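Local coordinates for protein monoacylglycerol lipase (Palaeococcus ferrophilus, PDB 6QE2) that probably hydrolyses monoacylglycerols to free fatty acid and glycerol, as a monoacylglycerol lipase of the alpha/beta-hydrolase clan, at residues V93-E98 with E182-E187; R100-M105 with R190-V195; G23-R28 with P163-R168; L18-G23 with F46-H51; G106-S111 with V250-S255. All coordinates share one frame; numbering follows the deposited sequence. Where two conformers were deposited one is given.

Interaction 1. Residues V93-E98 with E182-E187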
# COMPACT_ATOMS: atom_id res chain seq x y z
N VAL A 93 -1.56 1.71 -5.35
CA VAL A 93 -2.96 1.72 -5.77
C VAL A 93 -3.39 3.12 -6.21
O VAL A 93 -4.24 3.26 -7.10
CB VAL A 93 -3.87 1.14 -4.67
CG1 VAL A 93 -3.51 -0.31 -4.43
CG2 VAL A 93 -3.75 1.93 -3.37
N ILE A 94 -2.81 4.16 -5.62
CA ILE A 94 -3.07 5.51 -6.11
C ILE A 94 -2.53 5.67 -7.53
O ILE A 94 -3.21 6.21 -8.41
CB ILE A 94 -2.47 6.55 -5.15
CG1 ILE A 94 -3.26 6.55 -3.84
CG2 ILE A 94 -2.46 7.93 -5.79
CD1 ILE A 94 -2.58 7.26 -2.70
N ARG A 95 -1.31 5.20 -7.79
CA ARG A 95 -0.76 5.27 -9.14
C ARG A 95 -1.58 4.44 -10.11
O ARG A 95 -1.73 4.82 -11.28
CB ARG A 95 0.70 4.83 -9.14
CG ARG A 95 1.63 5.80 -8.42
CD ARG A 95 1.84 7.11 -9.21
NE ARG A 95 2.45 6.86 -10.52
CZ ARG A 95 2.00 7.36 -11.67
NH1 ARG A 95 0.95 8.17 -11.68
NH2 ARG A 95 2.62 7.06 -12.81
N TYR A 96 -2.12 3.31 -9.66
CA TYR A 96 -2.99 2.52 -10.53
C TYR A 96 -4.27 3.29 -10.85
O TYR A 96 -4.71 3.30 -12.01
CB TYR A 96 -3.31 1.18 -9.88
CG TYR A 96 -3.82 0.19 -10.90
CD1 TYR A 96 -2.94 -0.63 -11.60
CD2 TYR A 96 -5.17 0.10 -11.21
CE1 TYR A 96 -3.38 -1.52 -12.55
CE2 TYR A 96 -5.63 -0.80 -12.17
CZ TYR A 96 -4.73 -1.60 -12.83
OH TYR A 96 -5.17 -2.49 -13.79
N ALA A 97 -4.87 3.93 -9.85
CA ALA A 97 -6.06 4.73 -10.08
C ALA A 97 -5.80 5.90 -11.02
O ALA A 97 -6.73 6.38 -11.68
CB ALA A 97 -6.63 5.23 -8.75
N GLU A 98 -4.54 6.34 -11.11
CA GLU A 98 -4.18 7.43 -12.00
C GLU A 98 -3.90 6.95 -13.41
O GLU A 98 -4.26 7.63 -14.38
CB GLU A 98 -2.96 8.16 -11.43
CG GLU A 98 -3.33 9.02 -10.25
CD GLU A 98 -2.14 9.57 -9.50
OE1 GLU A 98 -1.00 9.16 -9.78
OE2 GLU A 98 -2.36 10.41 -8.61
N GLU A 182 6.47 11.39 -6.55
CA GLU A 182 6.28 12.63 -7.29
C GLU A 182 5.12 12.53 -8.27
O GLU A 182 4.28 13.44 -8.34
CB GLU A 182 7.57 12.96 -8.04
CG GLU A 182 8.69 13.42 -7.12
CD GLU A 182 9.86 13.98 -7.91
OE1 GLU A 182 10.45 15.00 -7.48
OE2 GLU A 182 10.18 13.40 -8.98
N ARG A 183 5.08 11.44 -9.05
CA ARG A 183 4.05 11.34 -10.08
C ARG A 183 2.67 11.22 -9.45
O ARG A 183 1.68 11.65 -10.07
CB ARG A 183 4.32 10.15 -10.98
CG ARG A 183 5.60 10.34 -11.77
CD ARG A 183 5.74 9.11 -12.65
NE ARG A 183 6.94 9.18 -13.46
CZ ARG A 183 7.45 8.14 -14.12
NH1 ARG A 183 6.88 6.93 -14.04
NH2 ARG A 183 8.56 8.29 -14.83
N ALA A 184 2.59 10.69 -8.22
CA ALA A 184 1.27 10.51 -7.60
C ALA A 184 0.62 11.86 -7.38
O ALA A 184 -0.59 12.02 -7.55
CB ALA A 184 1.38 9.76 -6.27
N HIS A 185 1.43 12.87 -7.03
CA HIS A 185 0.88 14.20 -6.86
C HIS A 185 0.62 14.88 -8.20
O HIS A 185 -0.42 15.51 -8.38
CB HIS A 185 1.84 15.03 -6.00
CG HIS A 185 1.94 14.55 -4.59
ND1 HIS A 185 0.97 14.80 -3.65
CD2 HIS A 185 2.91 13.84 -3.96
CE1 HIS A 185 1.33 14.26 -2.49
NE2 HIS A 185 2.50 13.68 -2.66
N LYS A 186 1.55 14.73 -9.15
CA LYS A 186 1.41 15.43 -10.43
C LYS A 186 0.18 14.97 -11.20
O LYS A 186 -0.47 15.78 -11.88
CB LYS A 186 2.67 15.22 -11.28
CG LYS A 186 3.87 16.00 -10.78
CD LYS A 186 5.08 15.76 -11.66
CE LYS A 186 6.27 16.56 -11.16
NZ LYS A 186 7.50 16.29 -11.96
N GLU A 187 -0.17 13.68 -11.10
CA GLU A 187 -1.26 13.10 -11.87
C GLU A 187 -2.53 12.91 -11.05
O GLU A 187 -3.40 12.13 -11.45
CB GLU A 187 -0.81 11.78 -12.49
CG GLU A 187 0.44 11.91 -13.35
CD GLU A 187 0.78 10.63 -14.10
OE1 GLU A 187 -0.00 9.66 -14.04
OE2 GLU A 187 1.85 10.61 -14.75
O HOH W 1 4.73 5.09 -12.98
O HOH W 2 2.38 8.07 -15.69
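The guanidinium group of R95 lies flat against the side of R183, with R183 CB 3.7 Å above its plane and over its centre. The R95 chain is bent at chi2 (-72°) and again at chi3, which brings CD beside A184, 3.8 Å from its N, and the guanidinium over R183 CB. In its own plane NH1 is shared by two acids. It bonds E187 OE1 at 2.9 Å, almost straight at 167° but from above the carboxylate plane, and E98 OE1 at 2.9 Å nearly along the C-O axis of that acid. Two waters sit at the NH2 edge: one leads to R183 NH1, the other to E187 OE2. With N180 OD1 on NE, every guanidinium nitrogen is engaged, so the rotation of the group is fixed. R183 itself turns its tip outward to D179, while E187 OE1 gains a second cation in R190. On the apolar side of the contact, I94 CG2 touches A184 CB at 4.3 Å. The local axes of helices 88-99 and 171-186 pass 9.6 Å apart at 44°; helix 88-99 also rests I94 on A109 of strand 106-110 and Y96 on helix 63-77.

Interaction 2. Residues R100-M105 with R190-V195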
# COMPACT_ATOMS: atom_id res chain seq x y z
N ARG A 100 -4.63 3.67 -14.76
CA ARG A 100 -5.72 2.84 -15.29
C ARG A 100 -7.04 3.35 -14.72
O ARG A 100 -7.75 2.61 -14.03
CB ARG A 100 -5.52 1.37 -14.95
CG ARG A 100 -4.38 0.66 -15.68
CD ARG A 100 -2.99 0.97 -15.08
NE ARG A 100 -2.02 -0.09 -15.38
CZ ARG A 100 -0.70 0.06 -15.31
NH1 ARG A 100 -0.17 1.22 -14.96
NH2 ARG A 100 0.10 -0.97 -15.60
N PRO A 101 -7.40 4.61 -15.00
CA PRO A 101 -8.46 5.26 -14.20
C PRO A 101 -9.82 4.61 -14.30
O PRO A 101 -10.61 4.71 -13.35
CB PRO A 101 -8.50 6.70 -14.76
CG PRO A 101 -7.28 6.84 -15.61
CD PRO A 101 -6.90 5.49 -16.07
N ASP A 102 -10.13 4.01 -15.43
CA ASP A 102 -11.45 3.43 -15.64
C ASP A 102 -11.57 1.95 -15.32
O ASP A 102 -12.61 1.36 -15.55
CB ASP A 102 -11.90 3.67 -17.08
CG ASP A 102 -11.89 5.14 -17.46
OD1 ASP A 102 -12.31 5.97 -16.65
OD2 ASP A 102 -11.46 5.46 -18.58
N LYS A 103 -10.52 1.36 -14.77
CA LYS A 103 -10.51 -0.07 -14.47
C LYS A 103 -10.88 -0.51 -13.05
O LYS A 103 -10.94 -1.69 -12.78
CB LYS A 103 -9.15 -0.65 -14.83
CG LYS A 103 -8.86 -0.66 -16.32
CD LYS A 103 -7.49 -1.25 -16.62
CE LYS A 103 -7.44 -2.75 -16.39
NZ LYS A 103 -8.34 -3.47 -17.33
N ILE A 104 -11.15 0.43 -12.16
CA ILE A 104 -11.46 0.08 -10.78
C ILE A 104 -12.72 0.76 -10.26
O ILE A 104 -13.15 1.76 -10.81
CB ILE A 104 -10.30 0.45 -9.84
CG1 ILE A 104 -10.04 1.95 -9.90
CG2 ILE A 104 -9.05 -0.32 -10.22
CD1 ILE A 104 -9.05 2.43 -8.87
N MET A 105 -13.31 0.20 -9.22
CA MET A 105 -14.50 0.76 -8.59
C MET A 105 -14.17 1.83 -7.56
O MET A 105 -15.04 2.63 -7.20
CB MET A 105 -15.31 -0.34 -7.89
CG MET A 105 -15.89 -1.39 -8.82
SD MET A 105 -16.96 -0.63 -10.05
CE MET A 105 -18.28 -0.02 -9.00
N ARG A 190 -6.01 12.74 -12.59
CA ARG A 190 -6.39 11.64 -13.46
C ARG A 190 -7.33 10.64 -12.77
O ARG A 190 -7.99 9.87 -13.47
CB ARG A 190 -5.15 10.90 -13.96
CG ARG A 190 -4.20 11.76 -14.76
CD ARG A 190 -3.06 10.95 -15.36
NE ARG A 190 -3.51 9.99 -16.36
CZ ARG A 190 -2.76 8.99 -16.82
NH1 ARG A 190 -1.53 8.82 -16.36
NH2 ARG A 190 -3.24 8.17 -17.75
N ILE A 191 -7.39 10.66 -11.44
CA ILE A 191 -8.23 9.71 -10.74
C ILE A 191 -9.70 10.07 -10.97
O ILE A 191 -10.11 11.22 -10.78
CB ILE A 191 -7.91 9.69 -9.24
CG1 ILE A 191 -6.48 9.14 -9.04
CG2 ILE A 191 -8.98 8.80 -8.52
CD1 ILE A 191 -6.10 8.88 -7.63
N LYS A 192 -10.49 9.05 -11.36
CA LYS A 192 -11.94 9.17 -11.56
C LYS A 192 -12.77 8.36 -10.58
O LYS A 192 -13.95 8.69 -10.37
CB LYS A 192 -12.31 8.73 -12.98
CG LYS A 192 -11.63 9.57 -14.07
CD LYS A 192 -12.12 11.07 -13.97
CE LYS A 192 -11.94 11.87 -15.28
NZ LYS A 192 -10.55 12.38 -15.51
N ALA A 193 -12.19 7.33 -9.97
CA ALA A 193 -12.90 6.47 -9.03
C ALA A 193 -12.91 7.09 -7.62
O ALA A 193 -12.04 7.89 -7.30
CB ALA A 193 -12.24 5.09 -8.99
N PRO A 194 -13.84 6.70 -6.76
CA PRO A 194 -13.84 7.22 -5.39
C PRO A 194 -12.58 6.83 -4.62
O PRO A 194 -12.00 5.77 -4.83
CB PRO A 194 -15.09 6.58 -4.77
CG PRO A 194 -15.97 6.30 -5.93
CD PRO A 194 -15.05 5.91 -7.05
N VAL A 195 -12.18 7.71 -3.70
CA VAL A 195 -10.92 7.59 -2.97
C VAL A 195 -11.17 7.68 -1.48
O VAL A 195 -11.94 8.53 -1.01
CB VAL A 195 -9.92 8.69 -3.40
CG1 VAL A 195 -8.68 8.68 -2.49
CG2 VAL A 195 -9.54 8.55 -4.86
O HOH W 3 -9.52 6.30 -11.32
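I104 and A193 meet in the tight, inner part of this contact, whereas D102 and K192 come only loosely together at its outer edge. The chi1 of I104 (61°) sets CG1 between the backbone N and the carbonyl carbon and brings CG1 to 3.9 Å from A193 CB. The same alanine methyl lies beside the I104 carbonyl oxygen. Next to it, the ring of P194 presses its CD against M105 O at 3.3 Å. P101, within a type I turn from R100 to K103, puts CB 3.5 Å from R190 O. Between these contacts one water joins the two backbones, donating to P101 O at 2.8 Å and accepting from K192 N at 2.9 Å; it replaces a direct bond between the loops. On the outer side D102 OD1 comes only to 4.5 Å from K192 CG, and its distance from K192 NZ, 6.7 Å, is too long for a salt bridge. I104 also settles on A97 of helix 88-99. Two helix-to-strand loops thus run side by side as they enter the neighbouring parallel strands 106-110 and 195-200, as at the N-terminal ends of adjacent strands in the parallel sheet of an alpha/beta-hydrolase fold.

Interaction 3. Residues G23-R28 with P163-R168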
# COMPACT_ATOMS: atom_id res chain seq x y z
N GLY A 23 8.68 -4.82 2.16
CA GLY A 23 9.24 -5.69 3.18
C GLY A 23 8.24 -6.61 3.86
O GLY A 23 8.66 -7.46 4.66
N GLU A 24 6.93 -6.40 3.68
CA GLU A 24 5.94 -7.27 4.32
C GLU A 24 5.30 -8.18 3.28
O GLU A 24 5.96 -8.56 2.28
CB GLU A 24 4.93 -6.41 5.07
CG GLU A 24 4.11 -5.52 4.11
CD GLU A 24 2.80 -5.02 4.73
OE1 GLU A 24 2.51 -5.34 5.90
OE2 GLU A 24 2.13 -4.23 4.05
N HIS A 25 4.07 -8.61 3.54
CA HIS A 25 3.47 -9.63 2.68
C HIS A 25 1.99 -9.68 3.03
O HIS A 25 1.56 -9.12 4.03
CB HIS A 25 4.10 -11.04 2.85
CG HIS A 25 4.03 -11.54 4.25
ND1 HIS A 25 3.03 -12.40 4.68
CD2 HIS A 25 4.78 -11.25 5.33
CE1 HIS A 25 3.21 -12.64 5.97
NE2 HIS A 25 4.26 -11.95 6.39
N SER A 26 1.22 -10.39 2.20
CA SER A 26 -0.23 -10.33 2.35
C SER A 26 -0.73 -11.11 3.55
O SER A 26 -1.87 -10.89 3.99
CB SER A 26 -0.91 -10.83 1.07
OG SER A 26 -0.57 -12.18 0.80
N GLY A 27 0.09 -12.00 4.12
CA GLY A 27 -0.35 -12.78 5.27
C GLY A 27 -0.57 -11.97 6.53
O GLY A 27 -1.20 -12.48 7.47
N ARG A 28 -0.09 -10.72 6.58
CA ARG A 28 -0.31 -9.90 7.75
C ARG A 28 -1.71 -9.31 7.81
O ARG A 28 -2.05 -8.66 8.80
CB ARG A 28 0.71 -8.76 7.79
CG ARG A 28 2.16 -9.21 7.83
CD ARG A 28 3.07 -8.01 8.03
NE ARG A 28 2.93 -7.43 9.36
CZ ARG A 28 3.01 -6.12 9.61
NH1 ARG A 28 3.22 -5.27 8.63
NH2 ARG A 28 2.88 -5.67 10.85
N PRO A 163 9.31 -14.32 9.80
CA PRO A 163 10.36 -14.75 8.87
C PRO A 163 10.15 -14.32 7.42
O PRO A 163 11.09 -14.38 6.65
CB PRO A 163 10.33 -16.27 8.98
CG PRO A 163 8.97 -16.59 9.44
CD PRO A 163 8.56 -15.46 10.34
N LEU A 164 8.94 -13.95 7.05
CA LEU A 164 8.65 -13.49 5.71
C LEU A 164 8.94 -12.00 5.56
O LEU A 164 9.02 -11.51 4.45
CB LEU A 164 7.19 -13.79 5.36
CG LEU A 164 6.86 -15.27 5.26
CD1 LEU A 164 5.40 -15.48 4.95
CD2 LEU A 164 7.72 -15.91 4.19
N VAL A 165 9.08 -11.29 6.68
CA VAL A 165 9.38 -9.86 6.64
C VAL A 165 10.88 -9.69 6.48
O VAL A 165 11.67 -10.41 7.11
CB VAL A 165 8.86 -9.16 7.91
CG1 VAL A 165 9.46 -7.76 8.04
CG2 VAL A 165 7.35 -9.07 7.89
N HIS A 166 11.28 -8.75 5.62
CA HIS A 166 12.69 -8.47 5.39
C HIS A 166 12.89 -6.97 5.32
O HIS A 166 11.93 -6.20 5.22
CB HIS A 166 13.20 -9.15 4.11
CG HIS A 166 12.56 -8.64 2.86
ND1 HIS A 166 12.92 -7.44 2.27
CD2 HIS A 166 11.59 -9.17 2.07
CE1 HIS A 166 12.20 -7.26 1.18
NE2 HIS A 166 11.38 -8.29 1.04
N ASP A 167 14.15 -6.54 5.35
CA ASP A 167 14.49 -5.13 5.33
C ASP A 167 15.23 -4.72 4.06
O ASP A 167 15.94 -3.71 4.06
CB ASP A 167 15.30 -4.76 6.57
CG ASP A 167 16.73 -5.28 6.53
OD1 ASP A 167 17.00 -6.28 5.82
OD2 ASP A 167 17.59 -4.68 7.20
N ARG A 168 15.08 -5.49 2.99
CA ARG A 168 15.80 -5.25 1.76
C ARG A 168 15.01 -4.35 0.82
O ARG A 168 13.78 -4.43 0.75
CB ARG A 168 16.11 -6.56 1.04
CG ARG A 168 16.84 -7.58 1.89
CD ARG A 168 18.32 -7.26 1.93
NE ARG A 168 18.64 -6.39 3.05
CZ ARG A 168 19.74 -5.66 3.14
NH1 ARG A 168 20.63 -5.66 2.16
NH2 ARG A 168 19.94 -4.91 4.21
O HOH W 4 8.34 -9.77 2.31
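L164 lays its CB over one face of the H25 ring, 3.8 Å from the centroid, while CD1 continues across the same ring toward CE1. R28 CG covers the opposite face, and H25 NE2 is tied to D162, so the imidazole is held between two aliphatic groups with its rotation fixed. The carbonyl of L164 does not reach the other loop directly: a water donates to both L164 O (2.8 Å) and E24 O (2.7 Å). V165 follows, its CA forming a CH...O contact with G23 O at 3.2 Å and its CG2 lying near the plane of the H25 ring, at the edge. H166 then supplies the direct bond, from its N to G23 O at 3.1 Å and 157°, in the carbonyl plane and on a lone pair. With CG between the backbone N and the carbonyl carbon (chi1 64°), the H166 ring lies over G23, whose CA stands 4.0 Å from the ring centroid. In the plane of that ring ND1 accepts from R168 N at 3.0 Å. The loop 163-168, in the insertion between strands 106-110 and 195-200 that forms the cap in related lipases, is thereby joined to the loop after strand 15-19. With ND1 of H166 used as an acceptor and NE2 making a weak bond to G50 O, this histidine probably carries its proton on NE2.

Interaction 4. Residues L18-G23 with F46-H51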
# COMPACT_ATOMS: atom_id res chain seq x y z
N LEU A 18 -5.85 -6.67 -2.66
CA LEU A 18 -4.99 -6.23 -1.58
C LEU A 18 -3.54 -6.09 -2.02
O LEU A 18 -2.97 -7.02 -2.54
CB LEU A 18 -5.07 -7.22 -0.42
CG LEU A 18 -4.04 -7.02 0.68
CD1 LEU A 18 -4.55 -5.99 1.66
CD2 LEU A 18 -3.75 -8.32 1.39
N VAL A 19 -2.97 -4.92 -1.79
CA VAL A 19 -1.61 -4.61 -2.19
C VAL A 19 -0.79 -4.21 -0.96
O VAL A 19 -0.96 -3.13 -0.43
CB VAL A 19 -1.61 -3.49 -3.23
CG1 VAL A 19 -0.22 -3.27 -3.79
CG2 VAL A 19 -2.58 -3.81 -4.34
N HIS A 20 0.10 -5.11 -0.52
CA HIS A 20 0.91 -4.88 0.68
C HIS A 20 2.07 -3.91 0.38
O HIS A 20 2.25 -3.45 -0.74
CB HIS A 20 1.43 -6.22 1.28
CG HIS A 20 2.47 -6.94 0.46
ND1 HIS A 20 3.77 -6.47 0.34
CD2 HIS A 20 2.42 -8.09 -0.25
CE1 HIS A 20 4.47 -7.30 -0.42
NE2 HIS A 20 3.67 -8.30 -0.79
N GLY A 21 2.81 -3.60 1.44
CA GLY A 21 3.86 -2.60 1.39
C GLY A 21 5.25 -3.22 1.38
O GLY A 21 5.43 -4.44 1.29
N LEU A 22 6.26 -2.36 1.54
CA LEU A 22 7.64 -2.79 1.34
C LEU A 22 8.05 -3.70 2.47
O LEU A 22 7.88 -3.35 3.63
CB LEU A 22 8.56 -1.53 1.38
CG LEU A 22 10.07 -1.83 1.33
CD1 LEU A 22 10.48 -2.40 0.00
CD2 LEU A 22 10.80 -0.53 1.54
N GLY A 23 8.68 -4.82 2.16
CA GLY A 23 9.24 -5.69 3.18
C GLY A 23 8.24 -6.61 3.86
O GLY A 23 8.66 -7.46 4.66
N PHE A 46 -1.97 -11.08 -3.11
CA PHE A 46 -0.75 -11.57 -3.74
C PHE A 46 0.42 -11.02 -2.95
O PHE A 46 0.30 -10.01 -2.25
CB PHE A 46 -0.64 -11.16 -5.22
CG PHE A 46 -0.42 -9.68 -5.43
CD1 PHE A 46 -1.49 -8.79 -5.47
CD2 PHE A 46 0.87 -9.17 -5.56
CE1 PHE A 46 -1.28 -7.43 -5.66
CE2 PHE A 46 1.08 -7.81 -5.74
CZ PHE A 46 0.01 -6.94 -5.79
N ASP A 47 1.56 -11.69 -3.07
CA ASP A 47 2.81 -11.18 -2.52
C ASP A 47 3.64 -10.63 -3.67
O ASP A 47 3.78 -11.29 -4.71
CB ASP A 47 3.56 -12.27 -1.76
CG ASP A 47 2.91 -12.60 -0.42
OD1 ASP A 47 1.93 -11.92 -0.05
OD2 ASP A 47 3.37 -13.54 0.27
N TRP A 48 4.13 -9.40 -3.51
CA TRP A 48 4.97 -8.78 -4.52
C TRP A 48 6.16 -9.66 -4.86
O TRP A 48 6.62 -10.44 -4.02
CB TRP A 48 5.52 -7.44 -4.02
CG TRP A 48 4.60 -6.28 -3.90
CD1 TRP A 48 3.41 -6.22 -3.22
CD2 TRP A 48 4.84 -4.95 -4.38
NE1 TRP A 48 2.89 -4.95 -3.29
CE2 TRP A 48 3.75 -4.15 -3.99
CE3 TRP A 48 5.88 -4.37 -5.12
CZ2 TRP A 48 3.66 -2.79 -4.32
CZ3 TRP A 48 5.79 -3.02 -5.44
CH2 TRP A 48 4.69 -2.25 -5.04
N PRO A 49 6.72 -9.52 -6.06
CA PRO A 49 8.03 -10.13 -6.33
C PRO A 49 9.03 -9.72 -5.27
O PRO A 49 9.03 -8.58 -4.80
CB PRO A 49 8.40 -9.56 -7.71
CG PRO A 49 7.08 -9.18 -8.34
CD PRO A 49 6.19 -8.76 -7.20
N GLY A 50 9.86 -10.67 -4.85
CA GLY A 50 10.84 -10.36 -3.82
C GLY A 50 10.26 -10.16 -2.45
O GLY A 50 10.91 -9.54 -1.59
N HIS A 51 9.04 -10.64 -2.21
CA HIS A 51 8.36 -10.45 -0.94
C HIS A 51 7.59 -11.71 -0.59
O HIS A 51 7.14 -12.44 -1.47
CB HIS A 51 7.37 -9.28 -0.99
CG HIS A 51 8.03 -7.93 -0.99
ND1 HIS A 51 8.60 -7.38 -2.12
CD2 HIS A 51 8.20 -7.03 -0.00
CE1 HIS A 51 9.10 -6.20 -1.82
NE2 HIS A 51 8.86 -5.96 -0.55
O HOH W 5 -0.52 -7.64 -1.66
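At H20, CG lies between the backbone N and the carbonyl carbon (chi1 69°), and at W48 it lies beside the backbone N, opposite the carbonyl carbon, which turns the two rings against each other. W48 CD1 stands 3.1 Å above the imidazole plane, offset toward the rim, with the planes at 46°. NE2 of H20 accepts from W48 N at 3.0 Å, the bond being straight (165°) but tilted from the ring plane, and ND1 donates to G21 O at 2.8 Å. H20 and G21 open the HG loop that follows strand 15-19 in alpha/beta hydrolases and carries part of the oxyanion hole in relatives. H51 completes an aromatic cluster, its CB 3.6 Å from H20 CE1 near the imidazole plane. Within the type II turn from W48 to H51, H51 ND1 donates to P49 O, which holds the ring with its edge toward G23 N and L22 CD1. V19 CG1 packs on W48 CZ2 at 3.9 Å, and one water links L18 O, H20 N and F46 O while lying over the centre of the F46 ring. W48 also touches L88 and T92, and the carbonyl of L22 bonds a glycerol probably from the crystallisation liquor.

Interaction 5. Residues G106-S111 with V250-S255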
# COMPACT_ATOMS: atom_id res chain seq x y z
N GLY A 106 -12.93 1.87 -7.08
CA GLY A 106 -12.54 2.74 -6.00
C GLY A 106 -11.22 2.30 -5.43
O GLY A 106 -10.74 1.19 -5.67
N VAL A 107 -10.60 3.20 -4.67
CA VAL A 107 -9.27 2.94 -4.13
C VAL A 107 -9.21 3.38 -2.67
O VAL A 107 -9.64 4.49 -2.33
CB VAL A 107 -8.16 3.61 -4.97
CG1 VAL A 107 -8.41 5.11 -5.15
CG2 VAL A 107 -6.81 3.36 -4.34
N VAL A 108 -8.72 2.49 -1.81
CA VAL A 108 -8.51 2.76 -0.40
C VAL A 108 -7.01 2.68 -0.16
O VAL A 108 -6.39 1.65 -0.47
CB VAL A 108 -9.24 1.76 0.51
CG1 VAL A 108 -8.99 2.09 1.97
CG2 VAL A 108 -10.73 1.71 0.18
N ALA A 109 -6.42 3.75 0.37
CA ALA A 109 -4.99 3.81 0.62
C ALA A 109 -4.75 4.04 2.11
O ALA A 109 -5.17 5.06 2.65
CB ALA A 109 -4.33 4.90 -0.21
N SER A 110 -4.12 3.07 2.76
CA SER A 110 -3.70 3.17 4.14
C SER A 110 -2.26 3.68 4.18
O SER A 110 -1.37 3.06 3.59
CB SER A 110 -3.82 1.81 4.83
OG SER A 110 -2.93 1.70 5.93
N SER A 111 -2.03 4.79 4.89
CA SER A 111 -0.71 5.39 5.02
C SER A 111 0.09 5.39 3.72
O SER A 111 1.22 4.89 3.71
CB SER A 111 0.09 4.66 6.11
OG SER A 111 -0.60 4.66 7.35
N VAL A 250 -14.23 -1.18 5.90
CA VAL A 250 -15.35 -2.02 5.51
C VAL A 250 -16.59 -1.19 5.20
O VAL A 250 -17.22 -1.39 4.19
CB VAL A 250 -15.67 -3.09 6.56
CG1 VAL A 250 -16.87 -3.91 6.12
CG2 VAL A 250 -14.48 -3.99 6.78
N GLU A 251 -16.92 -0.27 6.09
CA GLU A 251 -18.09 0.57 5.86
C GLU A 251 -17.99 1.34 4.56
O GLU A 251 -18.97 1.45 3.82
CB GLU A 251 -18.30 1.52 7.04
CG GLU A 251 -18.82 0.84 8.30
CD GLU A 251 -19.15 1.81 9.42
OE1 GLU A 251 -18.99 3.03 9.22
OE2 GLU A 251 -19.56 1.34 10.50
N TRP A 252 -16.81 1.90 4.26
CA TRP A 252 -16.65 2.65 3.01
C TRP A 252 -16.84 1.74 1.81
O TRP A 252 -17.52 2.10 0.84
CB TRP A 252 -15.26 3.30 2.98
CG TRP A 252 -15.03 4.28 1.86
CD1 TRP A 252 -15.20 5.63 1.90
CD2 TRP A 252 -14.54 3.98 0.54
NE1 TRP A 252 -14.87 6.19 0.70
CE2 TRP A 252 -14.46 5.20 -0.16
CE3 TRP A 252 -14.17 2.80 -0.11
CZ2 TRP A 252 -14.02 5.28 -1.48
CZ3 TRP A 252 -13.74 2.88 -1.42
CH2 TRP A 252 -13.67 4.11 -2.09
N LEU A 253 -16.26 0.53 1.85
CA LEU A 253 -16.41 -0.39 0.73
C LEU A 253 -17.86 -0.84 0.57
O LEU A 253 -18.37 -0.91 -0.55
CB LEU A 253 -15.48 -1.58 0.93
CG LEU A 253 -14.01 -1.20 0.71
CD1 LEU A 253 -13.09 -2.28 1.23
CD2 LEU A 253 -13.75 -0.93 -0.78
N VAL A 254 -18.53 -1.14 1.69
CA VAL A 254 -19.94 -1.53 1.64
C VAL A 254 -20.77 -0.41 1.03
O VAL A 254 -21.61 -0.64 0.15
CB VAL A 254 -20.44 -1.91 3.05
CG1 VAL A 254 -21.96 -1.98 3.08
CG2 VAL A 254 -19.85 -3.24 3.48
N SER A 255 -20.55 0.83 1.48
CA SER A 255 -21.35 1.94 0.97
C SER A 255 -21.08 2.23 -0.50
O SER A 255 -21.94 2.82 -1.16
CB SER A 255 -21.10 3.20 1.81
OG SER A 255 -19.85 3.79 1.52
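W252 O, on the helix side of this contact, is hydrogen-bonded by H256 ND1; a second bond, from S255 OG at 3.0 Å, is uncertain because S255 has two conformers. H256 also stacks its ring on that of W252, so the indole is steadied by its own helix as well as by the sheet. With chi1 at -171° the W252 side chain points away from its own N and carries the six-membered ring to strand 106-110. V108 comes from the opposite direction: its CG2 is 3.6 Å from both CZ3 and CE3 of W252, approaching the ring at a slant. L253 CD2 lies in the indole plane at its edge. CG2 of V108 touches this methyl too, at 4.1 Å, and thus meets two neighbouring side chains of the helix. At the outer corner of the indole, CH2 is 4.3 Å from G106 CA, which lies at the ring edge, and 4.1 Å from V107 O. The strand and helix run almost antiparallel, at 174°, with their local axes 10.2 Å apart, as for a helix lying flat on a sheet. The strand spends its backbone polar groups on neighbours within the sheet: V107 pairs with P194 and L196, V108 with L83 and G85. With no polar bond between the two segments, what joins helix 242-256 to strand 106-110 here is dispersion and the exclusion of water.

Interactions 1 and 2 lie along the same two chain passages, their centres 11 Å apart, and E98 CG packs on I191 CG1 at 3.4 Å. Interaction 2 hands over to interaction 5 where P194 O meets V107 N at 2.9 Å, a probable hydrogen bond. Where helix 88-99 packs on strand 15-19, V93 CG1 touches V19 CG2 at 3.6 Å and so joins interaction 1 to interaction 4. Interactions 3 and 4 share G23, and S26 OG lies 2.6 Å from D47 OD1. These two reach the ligands: E24 and L22 come within about 4 Å of bound glycerol and detergent respectively. In interaction 5, S111 meets H233 and D203 of the likely S87-H233-D203 triad directly.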